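Local coordinates for cellulase (Bacillus sp. BG-CS10, PDB 5E09), which probably hydrolyses internal beta-1,4-glucosidic bonds of cellulose, joining a glycoside hydrolase family 5 catalytic domain to a family 46 carbohydrate-binding module, at residues D248-F253 / F293-H298. Residues are numbered along the deposited sequence; the frame is centred on the assembly and turned at random.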
loop_
_atom_site.group_PDB
_atom_site.type_symbol
_atom_site.label_atom_id
_atom_site.label_comp_id
_atom_site.label_asym_id
_atom_site.label_seq_id
_atom_site.Cartn_x
_atom_site.Cartn_y
_atom_site.Cartn_z
ATOM N N ASP A 248 -4.408 -15.236 1.375
ATOM C CA ASP A 248 -3.005 -14.851 1.482
ATOM C C ASP A 248 -2.768 -14.049 2.756
ATOM O O ASP A 248 -1.770 -14.258 3.465
ATOM C CB ASP A 248 -2.563 -14.045 0.267
ATOM C CG ASP A 248 -1.066 -13.840 0.231
ATOM O OD1 ASP A 248 -0.349 -14.814 -0.088
ATOM O OD2 ASP A 248 -0.607 -12.714 0.532
ATOM N N ILE A 249 -3.688 -13.135 3.056
ATOM C CA ILE A 249 -3.605 -12.419 4.334
ATOM C C ILE A 249 -3.653 -13.376 5.544
ATOM O O ILE A 249 -2.784 -13.338 6.449
ATOM C CB ILE A 249 -4.736 -11.387 4.455
ATOM C CG1 ILE A 249 -4.536 -10.276 3.418
ATOM C CG2 ILE A 249 -4.801 -10.827 5.870
ATOM C CD1 ILE A 249 -5.715 -9.349 3.266
ATOM N N ILE A 250 -4.662 -14.243 5.542
ATOM C CA ILE A 250 -4.874 -15.173 6.648
ATOM C C ILE A 250 -3.665 -16.077 6.884
ATOM O O ILE A 250 -3.182 -16.178 8.010
ATOM C CB ILE A 250 -6.130 -16.035 6.410
ATOM C CG1 ILE A 250 -7.388 -15.190 6.613
ATOM C CG2 ILE A 250 -6.152 -17.234 7.347
ATOM C CD1 ILE A 250 -8.665 -15.956 6.420
ATOM N N ASP A 251 -3.176 -16.719 5.826
ATOM C CA ASP A 251 -2.014 -17.599 5.930
ATOM C C ASP A 251 -0.779 -16.838 6.409
ATOM O O ASP A 251 -0.106 -17.250 7.381
ATOM C CB ASP A 251 -1.719 -18.270 4.581
ATOM C CG ASP A 251 -2.848 -19.184 4.116
ATOM O OD1 ASP A 251 -3.716 -19.542 4.941
ATOM O OD2 ASP A 251 -2.862 -19.556 2.922
ATOM N N THR A 252 -0.492 -15.723 5.732
ATOM C CA THR A 252 0.686 -14.927 6.060
ATOM C C THR A 252 0.740 -14.606 7.546
ATOM O O THR A 252 1.722 -14.922 8.244
ATOM C CB THR A 252 0.728 -13.606 5.269
ATOM O OG1 THR A 252 0.781 -13.885 3.863
ATOM C CG2 THR A 252 1.946 -12.787 5.670
ATOM N N PHE A 253 -0.323 -14.001 8.054
ATOM C CA PHE A 253 -0.231 -13.527 9.422
ATOM C C PHE A 253 -0.530 -14.622 10.442
ATOM O O PHE A 253 -0.195 -14.485 11.614
ATOM C CB PHE A 253 -1.110 -12.296 9.587
ATOM C CG PHE A 253 -0.544 -11.094 8.877
ATOM C CD1 PHE A 253 0.550 -10.428 9.402
ATOM C CD2 PHE A 253 -1.048 -10.686 7.656
ATOM C CE1 PHE A 253 1.108 -9.344 8.747
ATOM C CE2 PHE A 253 -0.501 -9.599 6.991
ATOM C CZ PHE A 253 0.581 -8.925 7.538
ATOM N N PHE A 293 -8.290 -3.209 2.822
ATOM C CA PHE A 293 -7.728 -2.664 4.058
ATOM C C PHE A 293 -8.563 -3.010 5.297
ATOM O O PHE A 293 -8.005 -3.259 6.372
ATOM C CB PHE A 293 -7.537 -1.152 3.930
ATOM C CG PHE A 293 -6.321 -0.777 3.126
ATOM C CD1 PHE A 293 -5.068 -0.734 3.723
ATOM C CD2 PHE A 293 -6.421 -0.499 1.771
ATOM C CE1 PHE A 293 -3.931 -0.406 2.989
ATOM C CE2 PHE A 293 -5.289 -0.165 1.025
ATOM C CZ PHE A 293 -4.041 -0.121 1.639
ATOM N N GLU A 294 -9.886 -3.058 5.145
ATOM C CA GLU A 294 -10.761 -3.447 6.256
ATOM C C GLU A 294 -10.453 -4.877 6.721
ATOM O O GLU A 294 -10.255 -5.144 7.920
ATOM C CB GLU A 294 -12.235 -3.322 5.843
ATOM C CG GLU A 294 -13.243 -3.402 6.992
ATOM C CD GLU A 294 -13.625 -4.825 7.350
ATOM O OE1 GLU A 294 -13.582 -5.704 6.456
ATOM O OE2 GLU A 294 -13.966 -5.064 8.531
ATOM N N PHE A 295 -10.410 -5.792 5.757
ATOM C CA PHE A 295 -10.081 -7.185 6.038
ATOM C C PHE A 295 -8.703 -7.324 6.712
ATOM O O PHE A 295 -8.563 -7.926 7.795
ATOM C CB PHE A 295 -10.131 -7.978 4.735
ATOM C CG PHE A 295 -10.076 -9.460 4.916
ATOM C CD1 PHE A 295 -11.230 -10.186 5.162
ATOM C CD2 PHE A 295 -8.873 -10.136 4.814
ATOM C CE1 PHE A 295 -11.180 -11.564 5.318
ATOM C CE2 PHE A 295 -8.816 -11.508 4.965
ATOM C CZ PHE A 295 -9.969 -12.225 5.217
ATOM N N LEU A 296 -7.696 -6.743 6.067
ATOM C CA LEU A 296 -6.323 -6.785 6.564
ATOM C C LEU A 296 -6.204 -6.309 8.010
ATOM O O LEU A 296 -5.634 -7.006 8.861
ATOM C CB LEU A 296 -5.407 -5.939 5.676
ATOM C CG LEU A 296 -3.955 -5.817 6.152
ATOM C CD1 LEU A 296 -3.300 -7.191 6.251
ATOM C CD2 LEU A 296 -3.145 -4.897 5.244
ATOM N N ILE A 297 -6.731 -5.120 8.294
ATOM C CA ILE A 297 -6.558 -4.570 9.633
ATOM C C ILE A 297 -7.366 -5.373 10.665
ATOM O O ILE A 297 -6.917 -5.541 11.805
ATOM C CB ILE A 297 -6.925 -3.079 9.677
ATOM C CG1 ILE A 297 -5.909 -2.295 8.844
ATOM C CG2 ILE A 297 -6.914 -2.561 11.113
ATOM C CD1 ILE A 297 -6.243 -0.834 8.660
ATOM N N HIS A 298 -8.520 -5.908 10.263
ATOM C CA HIS A 298 -9.233 -6.825 11.150
ATOM C C HIS A 298 -8.330 -7.981 11.577
ATOM O O HIS A 298 -8.199 -8.277 12.776
ATOM C CB HIS A 298 -10.490 -7.386 10.489
ATOM C CG HIS A 298 -11.102 -8.532 11.236
ATOM N ND1 HIS A 298 -11.361 -8.485 12.588
ATOM C CD2 HIS A 298 -11.512 -9.754 10.815
ATOM C CE1 HIS A 298 -11.902 -9.628 12.971
ATOM N NE2 HIS A 298 -12.005 -10.416 11.915
#
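I249 and L296 are the residues of helix segments 248-253 and 293-298 whose CA atoms come nearest, 6.6 Å apart. The segments run nearly parallel, crossing at -21° with their axes 10.2 Å apart. No hydrogen bond joins them, and the contact is apolar and largely buried. I249 points at the other helix and meets both of its partners. I249 CD1 lies at the edge of the F295 ring, 3.6 Å from F295 CD2. I249 CG2, anti to the backbone N, turns instead to L296 and lies 4.0 Å from L296 CD1. L296 CD1 also approaches the F253 ring obliquely, 3.8 Å from F253 CE2, so it bridges two residues one turn apart. The two segments belong to neighbouring outer helices of the (beta/alpha)8 barrel, 243-261 and 286-302. Strand 267-272 lies between them in sequence, and from the barrel side its L269 touches F253 and its F272 touches L296. F295 reaches across with CG anti to its backbone N (chi1 -169°). F295 CZ meets I250 CD1 at 4.1 Å, also at the ring edge, and the ring stands edge-to-face with F241. With an alanine here, I249 CD1 and I250 CD1 would probably lose their aromatic partner and a gap would be likely to open between the helices. Within the first helix, T252 OG1 donates to D248 O at 2.6 Å. T252 N donates to that oxygen from the opposite face of its carbonyl plane. T252 CG2 sits over the centre of one face of the F253 ring, 4.1 Å above its plane.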